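Long-range contact in (2Z,6E)-hedycaryol synthase (Kitasatospora setae, PDB 4MC3), which converts (2E,6E)-farnesyl diphosphate and water into (2Z,6E)-hedycaryol by a magnesium-dependent 1,11-cyclisation, releasing diphosphate: residues D170-R175 and I217-D222. Numbering follows the deposited sequence.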
loop_
_atom_site.group_PDB
_atom_site.type_symbol
_atom_site.label_atom_id
_atom_site.label_comp_id
_atom_site.label_asym_id
_atom_site.label_seq_id
_atom_site.Cartn_x
_atom_site.Cartn_y
_atom_site.Cartn_z
ATOM N N ASP A 170 5.120 -17.655 2.585
ATOM C CA ASP A 170 5.529 -17.027 1.333
ATOM C C ASP A 170 4.444 -16.063 0.859
ATOM O O ASP A 170 4.745 -14.981 0.278
ATOM C CB ASP A 170 5.759 -18.075 0.250
ATOM C CG ASP A 170 7.003 -18.926 0.507
ATOM O OD1 ASP A 170 7.850 -18.581 1.347
ATOM O OD2 ASP A 170 7.098 -19.996 -0.102
ATOM N N TYR A 171 3.176 -16.440 1.029
ATOM C CA TYR A 171 2.056 -15.531 0.713
ATOM C C TYR A 171 2.210 -14.225 1.464
ATOM O O TYR A 171 2.102 -13.127 0.869
ATOM C CB TYR A 171 0.693 -16.175 0.969
ATOM C CG TYR A 171 -0.480 -15.185 0.896
ATOM C CD1 TYR A 171 -0.923 -14.690 -0.302
ATOM C CD2 TYR A 171 -1.087 -14.717 2.043
ATOM C CE1 TYR A 171 -1.966 -13.802 -0.360
ATOM C CE2 TYR A 171 -2.134 -13.830 2.002
ATOM C CZ TYR A 171 -2.588 -13.379 0.783
ATOM O OH TYR A 171 -3.613 -12.467 0.701
ATOM N N LEU A 172 2.461 -14.272 2.779
ATOM C CA LEU A 172 2.540 -13.006 3.520
ATOM C C LEU A 172 3.729 -12.143 3.059
ATOM O O LEU A 172 3.670 -10.917 3.043
ATOM C CB LEU A 172 2.607 -13.219 5.047
ATOM C CG LEU A 172 1.444 -13.954 5.696
ATOM C CD1 LEU A 172 1.668 -14.121 7.212
ATOM C CD2 LEU A 172 0.167 -13.201 5.443
ATOM N N ASP A 173 4.808 -12.790 2.675
ATOM C CA ASP A 173 6.003 -12.084 2.228
ATOM C C ASP A 173 5.667 -11.268 0.985
ATOM O O ASP A 173 6.195 -10.146 0.847
ATOM C CB ASP A 173 7.108 -13.059 1.880
ATOM C CG ASP A 173 7.832 -13.622 3.095
ATOM O OD1 ASP A 173 7.692 -13.086 4.215
ATOM O OD2 ASP A 173 8.673 -14.539 2.894
ATOM N N ARG A 174 4.854 -11.790 0.092
ATOM C CA ARG A 174 4.414 -11.060 -1.119
ATOM C C ARG A 174 3.215 -10.135 -0.878
ATOM O O ARG A 174 3.138 -9.004 -1.459
ATOM C CB ARG A 174 4.214 -11.956 -2.308
ATOM C CG ARG A 174 3.002 -12.779 -2.295
ATOM C CD ARG A 174 2.903 -13.506 -3.656
ATOM N NE ARG A 174 1.835 -14.457 -3.545
ATOM C CZ ARG A 174 1.985 -15.694 -3.040
ATOM N NH1 ARG A 174 0.938 -16.483 -2.944
ATOM N NH2 ARG A 174 3.175 -16.137 -2.638
ATOM N N ARG A 175 2.328 -10.530 0.038
ATOM C CA ARG A 175 1.136 -9.772 0.334
ATOM C C ARG A 175 1.467 -8.400 0.940
ATOM O O ARG A 175 0.732 -7.424 0.729
ATOM C CB ARG A 175 0.202 -10.555 1.270
ATOM C CG ARG A 175 -1.130 -9.935 1.466
ATOM C CD ARG A 175 -1.927 -9.822 0.209
ATOM N NE ARG A 175 -3.290 -9.424 0.496
ATOM C CZ ARG A 175 -3.887 -8.347 0.003
ATOM N NH1 ARG A 175 -3.267 -7.531 -0.869
ATOM N NH2 ARG A 175 -5.096 -8.086 0.398
ATOM N N ILE A 217 -3.519 -4.609 7.497
ATOM C CA ILE A 217 -4.393 -4.077 6.504
ATOM C C ILE A 217 -4.741 -5.138 5.502
ATOM O O ILE A 217 -5.905 -5.278 5.086
ATOM C CB ILE A 217 -3.724 -2.823 5.871
ATOM C CG1 ILE A 217 -3.639 -1.701 6.917
ATOM C CG2 ILE A 217 -4.428 -2.377 4.637
ATOM C CD1 ILE A 217 -2.703 -0.564 6.555
ATOM N N ALA A 218 -3.737 -5.847 4.993
ATOM C CA ALA A 218 -3.978 -6.867 3.971
ATOM C C ALA A 218 -4.791 -8.031 4.452
ATOM O O ALA A 218 -5.658 -8.531 3.692
ATOM C CB ALA A 218 -2.685 -7.387 3.411
ATOM N N LEU A 219 -4.553 -8.471 5.684
ATOM C CA LEU A 219 -5.259 -9.624 6.214
ATOM C C LEU A 219 -6.728 -9.261 6.501
ATOM O O LEU A 219 -7.633 -10.084 6.284
ATOM C CB LEU A 219 -4.576 -10.150 7.463
ATOM C CG LEU A 219 -3.257 -10.857 7.204
ATOM C CD1 LEU A 219 -2.461 -11.027 8.459
ATOM C CD2 LEU A 219 -3.468 -12.196 6.517
ATOM N N VAL A 220 -6.955 -8.037 6.982
ATOM C CA VAL A 220 -8.342 -7.570 7.153
ATOM C C VAL A 220 -9.010 -7.547 5.774
ATOM O O VAL A 220 -10.147 -8.035 5.625
ATOM C CB VAL A 220 -8.382 -6.201 7.869
ATOM C CG1 VAL A 220 -9.755 -5.532 7.725
ATOM C CG2 VAL A 220 -7.956 -6.399 9.299
ATOM N N ASN A 221 -8.335 -6.991 4.762
ATOM C CA ASN A 221 -8.807 -7.011 3.356
ATOM C C ASN A 221 -9.153 -8.442 2.921
ATOM O O ASN A 221 -10.201 -8.654 2.341
ATOM C CB ASN A 221 -7.821 -6.328 2.390
ATOM C CG ASN A 221 -8.224 -6.425 0.921
ATOM O OD1 ASN A 221 -7.960 -7.432 0.257
ATOM N ND2 ASN A 221 -8.819 -5.356 0.386
ATOM N N ASP A 222 -8.311 -9.416 3.247
ATOM C CA ASP A 222 -8.525 -10.797 2.834
ATOM C C ASP A 222 -9.848 -11.315 3.423
ATOM O O ASP A 222 -10.611 -12.002 2.744
ATOM C CB ASP A 222 -7.371 -11.714 3.269
ATOM C CG ASP A 222 -6.130 -11.591 2.435
ATOM O OD1 ASP A 222 -6.032 -10.746 1.528
ATOM O OD2 ASP A 222 -5.185 -12.390 2.705
#
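R175 and Y171, one turn apart on helix 168-178, both reach across to the carboxylate of D222 on helix 204-225. The guanidinium of R175 lies almost coplanar with that carboxylate, the two planes 9° apart, and the side chains run antiparallel alongside each other. The grip is side-on but falls on a single oxygen: NE and NH2 of R175 both donate to D222 OD1 through bent bonds, and the salt bridge from NH2 measures 3.0 Å. Both nitrogens come to OD1 from the same face of the carboxylate. The other oxygen, at the edge of the phenol ring, is taken by its hydroxyl, with Y171 OH donating to D222 OD2 at 2.5 Å on the syn side; a second donor to OD2 is the backbone N of A238. Y171 gets there because its CG stands anti to the backbone N (chi1 170°), which carries the hydroxyl across to the acid. D222 and N221 belong to the NSE motif of class I terpene cyclases, which presumably binds magnesium; N221 is probably a ligand of the third ion and R175 probably binds the substrate, and the crossing therefore probably lies beside the diphosphate and metal end of the active site. NH2 of R175 also lies 2.9 Å from N221 OD1, the amide being turned 71° from the guanidinium, while N221 ND2 is bonded to H310 and the nerolidol surrogate lies close by. Over one face of the guanidinium, offset toward its rim, lies A218 CB, which meets R175 CG at 3.6 Å; NH1 bonds to S178. An asparagine in place of D222 would probably leave the R175 guanidinium without its anionic partner, its NE and NH2 facing at best one neutral acceptor. Farther along, L172 and L219 meet roughly perpendicular, their CD2 methyls 3.9 Å apart, with L260 of helix 250-282 touching both.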